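Side-chain contacts in acyl-CoA dehydrogenase (PDB 2PG0), which binds FAD and probably introduces a double bond at the alpha-beta position of acyl chains: residues T143-D148 / Y152-Q157; E339-Q342 / G348-E351; F55-V60 / I97-I102; L250-A255 / W328-A333. All blocks are in the same frame, centred on the assembly; numbering follows the deposited sequence.

Contact 1 (T143-D148 / Y152-Q157); sequences TTAVKD and YIVNGQ
At chi1 -64° Thr143 OG1 lies beside the backbone N, and CG2 is set against Val154 CG1 at 3.8 Å. Lys147 bends at chi2 (75°) and brings CD over one face of the Tyr152 ring. The two segments form an antiparallel beta hairpin of the middle domain. Thr144 with Asn155 and Val146 with Ile153 are its hydrogen-bonded pairs; the bond from Ile153 N to Val146 O is 2.7 Å and nearly straight. Ala145, Lys147, Tyr152 and Val154 share one face. There Ala145 CB lies 3.9 Å from Tyr152 CD1, and Leu190 of strand 187-193 packs on Tyr152 and Val154. The Tyr152 hydroxyl is hydrogen-bonded to Glu234. Thr143 OG1 is hydrogen-bonded to Glu131 and sits over the backbone of Gly156, where a CB would clash with it and press on the preceding carbonyl oxygen. An alanine at Thr143 would remove both branches, and is likely to leave Glu131 without this hydroxyl and a gap beside Val154 CG1. On the face of Thr144, Val146, Ile153 and Asn155 a water bridges the strands, and Asn155 OD1 is hydrogen-bonded to Asp222 N. The water donates to Ile153 O at 2.7 Å, accepts from Asn155 ND2, and lies 2.8 Å from Thr144 OG1.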
loop_
_atom_site.group_PDB
_atom_site.type_symbol
_atom_site.label_atom_id
_atom_site.label_comp_id
_atom_site.label_asym_id
_atom_site.label_seq_id
_atom_site.Cartn_x
_atom_site.Cartn_y
_atom_site.Cartn_z
ATOM N N THR A 143 -38.660 9.891 3.521
ATOM C CA THR A 143 -39.906 9.208 3.140
ATOM C C THR A 143 -40.848 9.229 4.342
ATOM O O THR A 143 -40.465 8.832 5.436
ATOM C CB THR A 143 -39.666 7.745 2.647
ATOM O OG1 THR A 143 -38.881 7.765 1.446
ATOM C CG2 THR A 143 -40.993 7.037 2.349
ATOM N N THR A 144 -42.068 9.724 4.133
ATOM C CA THR A 144 -43.041 9.835 5.212
ATOM C C THR A 144 -44.183 8.835 5.068
ATOM O O THR A 144 -44.566 8.462 3.958
ATOM C CB THR A 144 -43.654 11.258 5.305
ATOM O OG1 THR A 144 -44.309 11.578 4.075
ATOM C CG2 THR A 144 -42.579 12.296 5.593
ATOM N N ALA A 145 -44.713 8.413 6.209
ATOM C CA ALA A 145 -45.923 7.602 6.266
ATOM C C ALA A 145 -46.860 8.262 7.263
ATOM O O ALA A 145 -46.619 8.226 8.467
ATOM C CB ALA A 145 -45.597 6.174 6.691
ATOM N N VAL A 146 -47.911 8.892 6.746
ATOM C CA VAL A 146 -48.862 9.617 7.577
ATOM C C VAL A 146 -50.122 8.771 7.726
ATOM O O VAL A 146 -50.722 8.353 6.734
ATOM C CB VAL A 146 -49.210 11.003 6.978
ATOM C CG1 VAL A 146 -50.145 11.784 7.913
ATOM C CG2 VAL A 146 -47.942 11.804 6.706
ATOM N N LYS A 147 -50.499 8.509 8.972
ATOM C CA LYS A 147 -51.686 7.719 9.272
ATOM C C LYS A 147 -52.944 8.457 8.816
ATOM O O LYS A 147 -53.100 9.656 9.063
ATOM C CB LYS A 147 -51.748 7.403 10.771
ATOM C CG LYS A 147 -52.722 6.302 11.152
ATOM C CD LYS A 147 -52.178 4.931 10.780
ATOM C CE LYS A 147 -53.157 3.831 11.141
ATOM N NZ LYS A 147 -53.216 3.584 12.608
ATOM N N ASP A 148 -53.816 7.737 8.117
ATOM C CA ASP A 148 -55.109 8.260 7.685
ATOM C C ASP A 148 -56.112 7.110 7.712
ATOM O O ASP A 148 -56.173 6.303 6.782
ATOM C CB ASP A 148 -55.013 8.871 6.279
ATOM C CG ASP A 148 -56.300 9.575 5.843
ATOM O OD1 ASP A 148 -57.228 9.738 6.669
ATOM O OD2 ASP A 148 -56.383 9.979 4.662
ATOM N N TYR A 152 -51.669 3.918 6.016
ATOM C CA TYR A 152 -50.555 4.858 6.002
ATOM C C TYR A 152 -50.462 5.452 4.604
ATOM O O TYR A 152 -50.462 4.718 3.611
ATOM C CB TYR A 152 -49.235 4.160 6.330
ATOM C CG TYR A 152 -49.041 3.817 7.782
ATOM C CD1 TYR A 152 -48.605 4.782 8.691
ATOM C CD2 TYR A 152 -49.271 2.526 8.247
ATOM C CE1 TYR A 152 -48.419 4.472 10.028
ATOM C CE2 TYR A 152 -49.086 2.205 9.584
ATOM C CZ TYR A 152 -48.660 3.184 10.466
ATOM O OH TYR A 152 -48.469 2.874 11.788
ATOM N N ILE A 153 -50.397 6.777 4.525
ATOM C CA ILE A 153 -50.190 7.451 3.252
ATOM C C ILE A 153 -48.686 7.689 3.100
ATOM O O ILE A 153 -48.090 8.446 3.874
ATOM C CB ILE A 153 -50.984 8.783 3.142
ATOM C CG1 ILE A 153 -52.480 8.596 3.484
ATOM C CG2 ILE A 153 -50.790 9.417 1.764
ATOM C CD1 ILE A 153 -53.186 7.444 2.770
ATOM N N VAL A 154 -48.084 7.018 2.117
ATOM C CA VAL A 154 -46.624 7.015 1.968
ATOM C C VAL A 154 -46.158 7.901 0.810
ATOM O O VAL A 154 -46.645 7.794 -0.323
ATOM C CB VAL A 154 -46.048 5.575 1.826
ATOM C CG1 VAL A 154 -44.516 5.594 1.808
ATOM C CG2 VAL A 154 -46.541 4.688 2.955
ATOM N N ASN A 155 -45.214 8.785 1.121
ATOM C CA ASN A 155 -44.630 9.675 0.138
ATOM C C ASN A 155 -43.116 9.668 0.252
ATOM O O ASN A 155 -42.568 9.853 1.337
ATOM C CB ASN A 155 -45.172 11.091 0.315
ATOM C CG ASN A 155 -46.547 11.257 -0.275
ATOM O OD1 ASN A 155 -46.704 11.330 -1.491
ATOM N ND2 ASN A 155 -47.558 11.322 0.587
ATOM N N GLY A 156 -42.442 9.440 -0.865
ATOM C CA GLY A 156 -40.986 9.394 -0.846
ATOM C C GLY A 156 -40.406 8.616 -2.000
ATOM O O GLY A 156 -41.126 8.171 -2.892
ATOM N N GLN A 157 -39.088 8.470 -1.978
ATOM C CA GLN A 157 -38.365 7.803 -3.042
ATOM C C GLN A 157 -37.241 7.009 -2.402
ATOM O O GLN A 157 -36.570 7.483 -1.479
ATOM C CB GLN A 157 -37.818 8.830 -4.037
ATOM C CG GLN A 157 -37.051 8.250 -5.223
ATOM C CD GLN A 157 -36.620 9.316 -6.224
ATOM O OE1 GLN A 157 -37.211 10.392 -6.290
ATOM N NE2 GLN A 157 -35.601 9.009 -7.018
HETATM O O HOH W 1 -37.618 10.371 -0.148
HETATM O O HOH W 2 -46.974 10.862 3.440
#

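Contact 2 (E339-Q342 / G348-E351); sequences EAMQ and GYME. With FAD (flavin-adenine dinucleotide), chain D.
Met341 meets the Tyr349 ring at its edge, in a Met-aromatic contact. SD lies close to the ring plane, 4.0 Å from Tyr349 CD1. Met341 CG and CE also lie against Gly348 O, CG at 3.5 Å. That carbonyl oxygen is buried without a polar partner. Gly348 comes close to the helix, its CA 4.5 Å from Met341 CA. A CB on Gly348 would run into Met341 O, so the close approach depends on glycine. Met341 runs extended through chi1 (-176°) and chi2, which carries SD out to the ring; the bend at chi3 then places CE near Tyr349 CD1 and Gly348 O. Further out, the Tyr349 hydroxyl is hydrogen-bonded to Arg360 O of the second subunit, and Pro363 of that subunit packs on Met341. Next along the helix is the FAD-binding Gln342; its O lies beside the ribose hydroxyl O3B, at a distance too short to be taken at face value. Its NE2 is hydrogen-bonded to Glu373 and Ala366 O of the second subunit. The contact joins the end of helix 319-343 to the loop before helix 354-361, in the C-terminal domain, with Tyr359 of the latter against Met341 and helix 285-313 beside Glu339 and Gln342.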
loop_
_atom_site.group_PDB
_atom_site.type_symbol
_atom_site.label_atom_id
_atom_site.label_comp_id
_atom_site.label_asym_id
_atom_site.label_seq_id
_atom_site.Cartn_x
_atom_site.Cartn_y
_atom_site.Cartn_z
ATOM N N GLU A 339 -5.264 -7.342 -9.353
ATOM C CA GLU A 339 -4.165 -8.255 -9.667
ATOM C C GLU A 339 -4.558 -9.246 -10.759
ATOM O O GLU A 339 -3.796 -9.477 -11.705
ATOM C CB GLU A 339 -3.731 -9.014 -8.405
ATOM C CG GLU A 339 -2.916 -8.182 -7.446
ATOM C CD GLU A 339 -1.494 -7.995 -7.928
ATOM O OE1 GLU A 339 -0.662 -8.871 -7.639
ATOM O OE2 GLU A 339 -1.213 -6.974 -8.598
ATOM N N ALA A 340 -5.751 -9.824 -10.621
ATOM C CA ALA A 340 -6.282 -10.781 -11.598
ATOM C C ALA A 340 -6.390 -10.192 -13.013
ATOM O O ALA A 340 -5.920 -10.809 -13.970
ATOM C CB ALA A 340 -7.635 -11.327 -11.131
ATOM N N MET A 341 -7.003 -9.013 -13.156
ATOM C CA MET A 341 -7.085 -8.393 -14.483
ATOM C C MET A 341 -5.685 -8.238 -15.077
ATOM O O MET A 341 -5.442 -8.668 -16.207
ATOM C CB MET A 341 -7.823 -7.042 -14.484
ATOM C CG MET A 341 -7.996 -6.454 -15.928
ATOM S SD MET A 341 -8.589 -4.740 -15.977
ATOM C CE MET A 341 -10.333 -5.120 -15.858
ATOM N N GLN A 342 -4.772 -7.651 -14.302
ATOM C CA GLN A 342 -3.411 -7.365 -14.774
ATOM C C GLN A 342 -2.662 -8.625 -15.202
ATOM O O GLN A 342 -2.010 -8.646 -16.245
ATOM C CB GLN A 342 -2.603 -6.600 -13.718
ATOM C CG GLN A 342 -1.197 -6.138 -14.202
ATOM C CD GLN A 342 -1.237 -5.060 -15.289
ATOM O OE1 GLN A 342 -2.243 -4.371 -15.457
ATOM N NE2 GLN A 342 -0.131 -4.907 -16.026
ATOM N N GLY A 348 -7.654 -9.985 -19.772
ATOM C CA GLY A 348 -8.414 -9.584 -18.582
ATOM C C GLY A 348 -9.364 -8.420 -18.824
ATOM O O GLY A 348 -10.259 -8.154 -18.009
ATOM N N TYR A 349 -9.167 -7.729 -19.940
ATOM C CA TYR A 349 -10.006 -6.582 -20.324
ATOM C C TYR A 349 -11.095 -6.972 -21.338
ATOM O O TYR A 349 -11.918 -6.139 -21.736
ATOM C CB TYR A 349 -9.121 -5.467 -20.880
ATOM C CG TYR A 349 -9.728 -4.081 -20.797
ATOM C CD1 TYR A 349 -9.959 -3.467 -19.552
ATOM C CD2 TYR A 349 -10.057 -3.374 -21.957
ATOM C CE1 TYR A 349 -10.512 -2.191 -19.472
ATOM C CE2 TYR A 349 -10.602 -2.095 -21.886
ATOM C CZ TYR A 349 -10.826 -1.516 -20.637
ATOM O OH TYR A 349 -11.369 -0.262 -20.558
ATOM N N MET A 350 -11.095 -8.246 -21.733
ATOM C CA MET A 350 -12.041 -8.779 -22.716
ATOM C C MET A 350 -13.239 -9.431 -22.029
ATOM O O MET A 350 -13.074 -10.299 -21.176
ATOM C CB MET A 350 -11.341 -9.811 -23.621
ATOM C CG MET A 350 -10.178 -9.279 -24.490
ATOM S SD MET A 350 -10.616 -7.956 -25.662
ATOM C CE MET A 350 -9.806 -6.553 -24.863
ATOM N N GLU A 351 -14.443 -9.029 -22.423
ATOM C CA GLU A 351 -15.671 -9.544 -21.808
ATOM C C GLU A 351 -15.916 -11.031 -22.061
ATOM O O GLU A 351 -16.710 -11.663 -21.358
ATOM C CB GLU A 351 -16.874 -8.715 -22.244
ATOM C CG GLU A 351 -16.868 -7.291 -21.675
ATOM C CD GLU A 351 -17.119 -7.234 -20.167
ATOM O OE1 GLU A 351 -17.503 -8.263 -19.557
ATOM O OE2 GLU A 351 -16.933 -6.141 -19.594
HETATM P PA FAD D . 1.006 -11.514 -21.985
HETATM O O1A FAD D . 0.526 -12.920 -22.271
HETATM O O2A FAD D . 2.275 -11.116 -22.696
HETATM O O5B FAD D . 1.222 -11.335 -20.398
HETATM C C5B FAD D . 0.148 -11.554 -19.507
HETATM C C4B FAD D . 0.633 -11.236 -18.102
HETATM O O4B FAD D . 1.783 -12.017 -17.851
HETATM C C3B FAD D . 1.040 -9.774 -17.966
HETATM O O3B FAD D . 0.248 -9.146 -16.996
HETATM C C2B FAD D . 2.427 -9.788 -17.380
HETATM O O2B FAD D . 2.306 -9.338 -16.053
HETATM C C1B FAD D . 2.786 -11.247 -17.228
HETATM N N9A FAD D . 4.147 -11.519 -17.730
HETATM C C8A FAD D . 4.550 -11.883 -18.993
HETATM N N7A FAD D . 5.898 -12.033 -18.986
HETATM C C5A FAD D . 6.352 -11.773 -17.736
HETATM C C6A FAD D . 7.619 -11.775 -17.165
HETATM N N6A FAD D . 8.689 -12.117 -17.880
HETATM N N1A FAD D . 7.757 -11.454 -15.828
HETATM C C2A FAD D . 6.661 -11.134 -15.051
HETATM N N3A FAD D . 5.406 -11.138 -15.621
HETATM C C4A FAD D . 5.259 -11.451 -16.938
HETATM N N1 FAD D . -1.176 -4.459 -29.619
HETATM C C2 FAD D . -0.700 -3.966 -30.825
HETATM O O2 FAD D . 0.278 -4.488 -31.363
HETATM N N3 FAD D . -1.330 -2.895 -31.433
HETATM C C4 FAD D . -2.436 -2.310 -30.837
HETATM O O4 FAD D . -2.986 -1.362 -31.391
HETATM C C4X FAD D . -2.913 -2.796 -29.614
HETATM N N5 FAD D . -4.020 -2.217 -29.007
HETATM C C5X FAD D . -4.501 -2.723 -27.815
HETATM C C6 FAD D . -5.625 -2.139 -27.231
HETATM C C7 FAD D . -6.129 -2.623 -26.030
HETATM C C7M FAD D . -7.343 -1.954 -25.447
HETATM C C8 FAD D . -5.495 -3.708 -25.409
HETATM C C8M FAD D . -5.972 -4.286 -24.116
HETATM C C9 FAD D . -4.377 -4.291 -25.994
HETATM C C9A FAD D . -3.861 -3.805 -27.196
HETATM N N10 FAD D . -2.732 -4.378 -27.786
HETATM C C10 FAD D . -2.275 -3.883 -29.002
HETATM C "C1'" FAD D . -1.932 -5.480 -27.111
HETATM C "C2'" FAD D . -1.219 -5.117 -25.798
HETATM O "O2'" FAD D . -0.031 -4.390 -26.039
HETATM C "C3'" FAD D . -0.910 -6.418 -25.049
HETATM O "O3'" FAD D . -2.107 -6.863 -24.442
HETATM C "C4'" FAD D . 0.205 -6.306 -23.999
HETATM O "O4'" FAD D . 1.448 -6.024 -24.614
HETATM C "C5'" FAD D . 0.377 -7.587 -23.181
HETATM O "O5'" FAD D . 0.420 -8.721 -24.022
HETATM P P FAD D . -0.587 -9.941 -23.747
HETATM O O1P FAD D . -2.002 -9.428 -23.692
HETATM O O2P FAD D . -0.405 -11.013 -24.797
HETATM O O3P FAD D . -0.189 -10.466 -22.270
#

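Contact 3 (F55-V60 / I97-I102); sequences FLCPWV and IVTPYI
Trp59 and Cys57 bring a type I beta turn, Cys57 to Val60, against the kinked helix 89-105 of the N-terminal domain. Pro100 lies in the kink: as a proline it has no N-H to give to the turn before. The apolar packing is made by the six-membered part of the indole. Trp59 CZ2 is 3.7 Å from Pro100 CD, while CH2 lies near Pro100 CA. Chi1 of 53° sets Trp59 CG between the backbone N and the carbonyl carbon, a turn that directs CZ2 and CH2 at Pro100. Cys57 CB and Val60 CG2 of the same turn lie over one face of the ring.

At Thr99 a hydroxyl oxygen abuts a ring carbon: OG1 sits at the indole edge, near the ring plane, 3.2 Å from Trp59 CZ2. The hydrogen bonds are made to other residues. Thr99 OG1 is hydrogen-bonded to His94 O, five residues earlier in the same helix. The indole NE1 is hydrogen-bonded to Asn95 O, and the Asn95 side chain binds Cys57 N and Phe55 O, which fastens the loop to the helix. A leucine in place of Trp59 would lack both the indole N-H and the broad ring, and would probably leave Asn95 O without this donor and a gap beside Pro100. Sulfur adds the last approach: Cys57 SG lies 3.7 Å from Thr99 CG2 and 3.4 Å from Thr99 OG1.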
loop_
_atom_site.group_PDB
_atom_site.type_symbol
_atom_site.label_atom_id
_atom_site.label_comp_id
_atom_site.label_asym_id
_atom_site.label_seq_id
_atom_site.Cartn_x
_atom_site.Cartn_y
_atom_site.Cartn_z
ATOM N N PHE A 55 -34.497 -24.319 -1.583
ATOM C CA PHE A 55 -33.317 -23.455 -1.453
ATOM C C PHE A 55 -33.652 -22.002 -1.100
ATOM O O PHE A 55 -32.753 -21.152 -1.053
ATOM C CB PHE A 55 -32.454 -23.506 -2.718
ATOM C CG PHE A 55 -32.038 -24.897 -3.125
ATOM C CD1 PHE A 55 -31.545 -25.804 -2.187
ATOM C CD2 PHE A 55 -32.124 -25.287 -4.457
ATOM C CE1 PHE A 55 -31.155 -27.089 -2.567
ATOM C CE2 PHE A 55 -31.735 -26.564 -4.854
ATOM C CZ PHE A 55 -31.257 -27.472 -3.907
ATOM N N LEU A 56 -34.934 -21.718 -0.858
ATOM C CA LEU A 56 -35.348 -20.396 -0.373
ATOM C C LEU A 56 -35.803 -20.466 1.072
ATOM O O LEU A 56 -36.556 -21.367 1.450
ATOM C CB LEU A 56 -36.462 -19.790 -1.240
ATOM C CG LEU A 56 -36.207 -19.550 -2.726
ATOM C CD1 LEU A 56 -37.390 -18.825 -3.329
ATOM C CD2 LEU A 56 -34.908 -18.771 -2.967
ATOM N N CYS A 57 -35.332 -19.512 1.875
ATOM C CA CYS A 57 -35.677 -19.416 3.298
ATOM C C CYS A 57 -35.688 -20.767 4.031
ATOM O O CYS A 57 -36.656 -21.081 4.723
ATOM C CB CYS A 57 -37.032 -18.722 3.461
ATOM S SG CYS A 57 -37.121 -17.108 2.692
ATOM N N PRO A 58 -34.604 -21.556 3.909
ATOM C CA PRO A 58 -34.649 -22.917 4.465
ATOM C C PRO A 58 -34.713 -22.942 6.000
ATOM O O PRO A 58 -35.104 -23.955 6.593
ATOM C CB PRO A 58 -33.350 -23.543 3.952
ATOM C CG PRO A 58 -32.430 -22.396 3.772
ATOM C CD PRO A 58 -33.293 -21.259 3.299
ATOM N N TRP A 59 -34.348 -21.820 6.625
ATOM C CA TRP A 59 -34.354 -21.666 8.086
ATOM C C TRP A 59 -35.763 -21.493 8.657
ATOM O O TRP A 59 -35.967 -21.622 9.868
ATOM C CB TRP A 59 -33.490 -20.460 8.491
ATOM C CG TRP A 59 -33.885 -19.210 7.758
ATOM C CD1 TRP A 59 -33.330 -18.728 6.609
ATOM C CD2 TRP A 59 -34.941 -18.302 8.104
ATOM N NE1 TRP A 59 -33.968 -17.577 6.219
ATOM C CE2 TRP A 59 -34.956 -17.288 7.120
ATOM C CE3 TRP A 59 -35.870 -18.239 9.158
ATOM C CZ2 TRP A 59 -35.868 -16.228 7.149
ATOM C CZ3 TRP A 59 -36.772 -17.177 9.188
ATOM C CH2 TRP A 59 -36.762 -16.188 8.191
ATOM N N VAL A 60 -36.721 -21.166 7.788
ATOM C CA VAL A 60 -38.115 -20.958 8.189
ATOM C C VAL A 60 -38.683 -22.253 8.802
ATOM O O VAL A 60 -38.302 -23.357 8.404
ATOM C CB VAL A 60 -38.972 -20.448 6.989
ATOM C CG1 VAL A 60 -40.468 -20.606 7.245
ATOM C CG2 VAL A 60 -38.641 -18.979 6.675
ATOM N N ILE A 97 -31.457 -11.617 4.573
ATOM C CA ILE A 97 -31.522 -10.214 4.960
ATOM C C ILE A 97 -32.955 -9.760 5.219
ATOM O O ILE A 97 -33.247 -9.252 6.301
ATOM C CB ILE A 97 -30.770 -9.302 3.950
ATOM C CG1 ILE A 97 -29.265 -9.623 3.998
ATOM C CG2 ILE A 97 -31.035 -7.798 4.241
ATOM C CD1 ILE A 97 -28.489 -9.226 2.766
ATOM N N VAL A 98 -33.856 -9.972 4.260
ATOM C CA VAL A 98 -35.199 -9.391 4.365
ATOM C C VAL A 98 -36.181 -10.272 5.130
ATOM O O VAL A 98 -36.772 -9.834 6.112
ATOM C CB VAL A 98 -35.813 -9.009 2.992
ATOM C CG1 VAL A 98 -37.127 -8.271 3.202
ATOM C CG2 VAL A 98 -34.861 -8.149 2.184
ATOM N N THR A 99 -36.360 -11.513 4.686
ATOM C CA THR A 99 -37.359 -12.380 5.322
ATOM C C THR A 99 -37.154 -12.574 6.838
ATOM O O THR A 99 -38.142 -12.678 7.558
ATOM C CB THR A 99 -37.548 -13.730 4.585
ATOM O OG1 THR A 99 -36.318 -14.457 4.583
ATOM C CG2 THR A 99 -37.977 -13.488 3.158
ATOM N N PRO A 100 -35.887 -12.618 7.332
ATOM C CA PRO A 100 -35.731 -12.583 8.791
ATOM C C PRO A 100 -36.446 -11.434 9.527
ATOM O O PRO A 100 -36.803 -11.609 10.694
ATOM C CB PRO A 100 -34.216 -12.482 8.977
ATOM C CG PRO A 100 -33.673 -13.219 7.804
ATOM C CD PRO A 100 -34.571 -12.773 6.672
ATOM N N TYR A 101 -36.661 -10.291 8.879
ATOM C CA TYR A 101 -37.429 -9.215 9.522
ATOM C C TYR A 101 -38.858 -9.671 9.813
ATOM O O TYR A 101 -39.394 -9.404 10.889
ATOM C CB TYR A 101 -37.480 -7.954 8.660
ATOM C CG TYR A 101 -36.232 -7.098 8.687
ATOM C CD1 TYR A 101 -35.152 -7.386 7.860
ATOM C CD2 TYR A 101 -36.149 -5.978 9.517
ATOM C CE1 TYR A 101 -34.007 -6.588 7.861
ATOM C CE2 TYR A 101 -35.012 -5.176 9.532
ATOM C CZ TYR A 101 -33.947 -5.485 8.698
ATOM O OH TYR A 101 -32.818 -4.700 8.698
ATOM N N ILE A 102 -39.464 -10.342 8.833
ATOM C CA ILE A 102 -40.831 -10.870 8.948
ATOM C C ILE A 102 -40.906 -11.914 10.074
ATOM O O ILE A 102 -41.800 -11.860 10.917
ATOM C CB ILE A 102 -41.356 -11.437 7.587
ATOM C CG1 ILE A 102 -41.397 -10.334 6.519
ATOM C CG2 ILE A 102 -42.758 -12.093 7.744
ATOM C CD1 ILE A 102 -41.575 -10.843 5.082
#

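Contact 4 (L250-A255 / W328-A333); sequences LVVAIA and WITEMA
Val252 and Ala253 meet Ile329 and Thr330 where two long helices of the C-terminal helical domain, 237-273 and 319-343, pack together. The apolar touches are few. Val252 CG1 meets Thr330 CG2 at 4.0 Å, methyl against methyl. Ala253 CB stands 4.4 Å from Ile329 CD1, a looser approach. The small alanine is consistent with the close approach of the backbones, with Ala253 CA 6.1 Å from Ile329 CA. No hydrogen bond joins the two segments.

The polar end of Thr330 is turned to its own helix and beyond. With OG1 between the backbone N and carbonyl carbon (chi1 59°), the hydroxyl is hydrogen-bonded to Lys326 O and to the Asn372 side chain, while the methyl is left for Val252. Around the pair, Ala256 of helix 237-273 packs on both Ile329 and Thr330, and Ala325 of helix 319-343 packs on Ala253. One methyl rests on the backbone: Ile329 CG2 lies 3.7 Å from Ala253 O.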
loop_
_atom_site.group_PDB
_atom_site.type_symbol
_atom_site.label_atom_id
_atom_site.label_comp_id
_atom_site.label_asym_id
_atom_site.label_seq_id
_atom_site.Cartn_x
_atom_site.Cartn_y
_atom_site.Cartn_z
ATOM N N LEU A 250 -22.402 -9.593 7.451
ATOM C CA LEU A 250 -21.785 -10.917 7.396
ATOM C C LEU A 250 -22.005 -11.574 6.034
ATOM O O LEU A 250 -21.094 -12.206 5.490
ATOM C CB LEU A 250 -22.296 -11.820 8.532
ATOM C CG LEU A 250 -21.655 -13.214 8.677
ATOM C CD1 LEU A 250 -20.112 -13.141 8.715
ATOM C CD2 LEU A 250 -22.196 -13.935 9.910
ATOM N N VAL A 251 -23.213 -11.429 5.496
ATOM C CA VAL A 251 -23.548 -11.994 4.185
ATOM C C VAL A 251 -22.682 -11.375 3.086
ATOM O O VAL A 251 -22.130 -12.084 2.240
ATOM C CB VAL A 251 -25.069 -11.845 3.890
ATOM C CG1 VAL A 251 -25.386 -12.140 2.435
ATOM C CG2 VAL A 251 -25.871 -12.774 4.819
ATOM N N VAL A 252 -22.534 -10.052 3.122
ATOM C CA VAL A 252 -21.643 -9.361 2.189
ATOM C C VAL A 252 -20.192 -9.836 2.323
ATOM O O VAL A 252 -19.535 -10.086 1.316
ATOM C CB VAL A 252 -21.747 -7.826 2.341
ATOM C CG1 VAL A 252 -20.641 -7.114 1.562
ATOM C CG2 VAL A 252 -23.131 -7.366 1.874
ATOM N N ALA A 253 -19.712 -9.988 3.557
ATOM C CA ALA A 253 -18.355 -10.483 3.796
ATOM C C ALA A 253 -18.168 -11.885 3.215
ATOM O O ALA A 253 -17.144 -12.163 2.585
ATOM C CB ALA A 253 -18.028 -10.474 5.288
ATOM N N ILE A 254 -19.166 -12.751 3.417
ATOM C CA ILE A 254 -19.117 -14.122 2.869
ATOM C C ILE A 254 -19.012 -14.120 1.336
ATOM O O ILE A 254 -18.168 -14.830 0.771
ATOM C CB ILE A 254 -20.310 -14.988 3.351
ATOM C CG1 ILE A 254 -20.191 -15.256 4.857
ATOM C CG2 ILE A 254 -20.384 -16.310 2.561
ATOM C CD1 ILE A 254 -21.483 -15.750 5.528
ATOM N N ALA A 255 -19.840 -13.306 0.677
ATOM C CA ALA A 255 -19.852 -13.215 -0.790
ATOM C C ALA A 255 -18.555 -12.637 -1.353
ATOM O O ALA A 255 -18.049 -13.088 -2.384
ATOM C CB ALA A 255 -21.060 -12.398 -1.275
ATOM N N TRP A 328 -12.627 -5.139 5.441
ATOM C CA TRP A 328 -11.319 -5.678 5.081
ATOM C C TRP A 328 -11.400 -6.694 3.941
ATOM O O TRP A 328 -10.585 -6.651 3.026
ATOM C CB TRP A 328 -10.597 -6.271 6.292
ATOM C CG TRP A 328 -9.161 -6.548 5.986
ATOM C CD1 TRP A 328 -8.101 -5.689 6.150
ATOM C CD2 TRP A 328 -8.619 -7.756 5.437
ATOM N NE1 TRP A 328 -6.937 -6.298 5.749
ATOM C CE2 TRP A 328 -7.223 -7.566 5.307
ATOM C CE3 TRP A 328 -9.174 -8.990 5.063
ATOM C CZ2 TRP A 328 -6.374 -8.561 4.812
ATOM C CZ3 TRP A 328 -8.332 -9.980 4.571
ATOM C CH2 TRP A 328 -6.945 -9.760 4.450
ATOM N N ILE A 329 -12.392 -7.580 3.998
ATOM C CA ILE A 329 -12.558 -8.607 2.961
ATOM C C ILE A 329 -12.977 -7.990 1.618
ATOM O O ILE A 329 -12.494 -8.405 0.562
ATOM C CB ILE A 329 -13.499 -9.762 3.398
ATOM C CG1 ILE A 329 -12.864 -10.549 4.552
ATOM C CG2 ILE A 329 -13.745 -10.728 2.233
ATOM C CD1 ILE A 329 -13.809 -11.552 5.245
ATOM N N THR A 330 -13.865 -7.000 1.653
ATOM C CA THR A 330 -14.257 -6.333 0.406
ATOM C C THR A 330 -13.071 -5.604 -0.244
ATOM O O THR A 330 -12.867 -5.717 -1.454
ATOM C CB THR A 330 -15.505 -5.428 0.548
ATOM O OG1 THR A 330 -15.275 -4.400 1.529
ATOM C CG2 THR A 330 -16.747 -6.257 0.908
ATOM N N GLU A 331 -12.279 -4.876 0.551
ATOM C CA GLU A 331 -11.066 -4.234 0.017
ATOM C C GLU A 331 -10.073 -5.267 -0.512
ATOM O O GLU A 331 -9.472 -5.062 -1.561
ATOM C CB GLU A 331 -10.382 -3.326 1.045
ATOM C CG GLU A 331 -11.173 -2.072 1.416
ATOM C CD GLU A 331 -11.549 -1.173 0.223
ATOM O OE1 GLU A 331 -10.863 -1.185 -0.821
ATOM O OE2 GLU A 331 -12.541 -0.428 0.351
ATOM N N MET A 332 -9.925 -6.376 0.213
ATOM C CA MET A 332 -9.021 -7.455 -0.186
ATOM C C MET A 332 -9.458 -8.059 -1.523
ATOM O O MET A 332 -8.635 -8.321 -2.390
ATOM C CB MET A 332 -8.999 -8.537 0.887
ATOM C CG MET A 332 -7.802 -9.446 0.826
ATOM S SD MET A 332 -8.197 -10.960 1.711
ATOM C CE MET A 332 -9.312 -11.697 0.481
ATOM N N ALA A 333 -10.766 -8.246 -1.689
ATOM C CA ALA A 333 -11.299 -8.825 -2.915
ATOM C C ALA A 333 -11.110 -7.861 -4.090
ATOM O O ALA A 333 -10.834 -8.286 -5.213
ATOM C CB ALA A 333 -12.759 -9.211 -2.728
#

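The four contacts follow the three parts of the acyl-CoA dehydrogenase fold: contact 3 in the N-terminal helices, contact 1 in the middle beta domain, contacts 2 and 4 in the C-terminal helices. Contacts 2 and 4 share helix 319-343, with centres about 20 Å apart. Contacts 3 and 4 touch, through Ile97 CD1 and Val251 CG1 at 4.3 Å. Contact 1 stands apart, its centre about 46 Å from that of contact 2. Only contact 2 holds an FAD-binding residue, and Ser136, Thr130 and Thr162 of the second subunit also bind that cofactor. The side chains of Val252 and Thr143 lie about 9 and 10 Å from a bound FAD, and that of Pro100 about 13 Å.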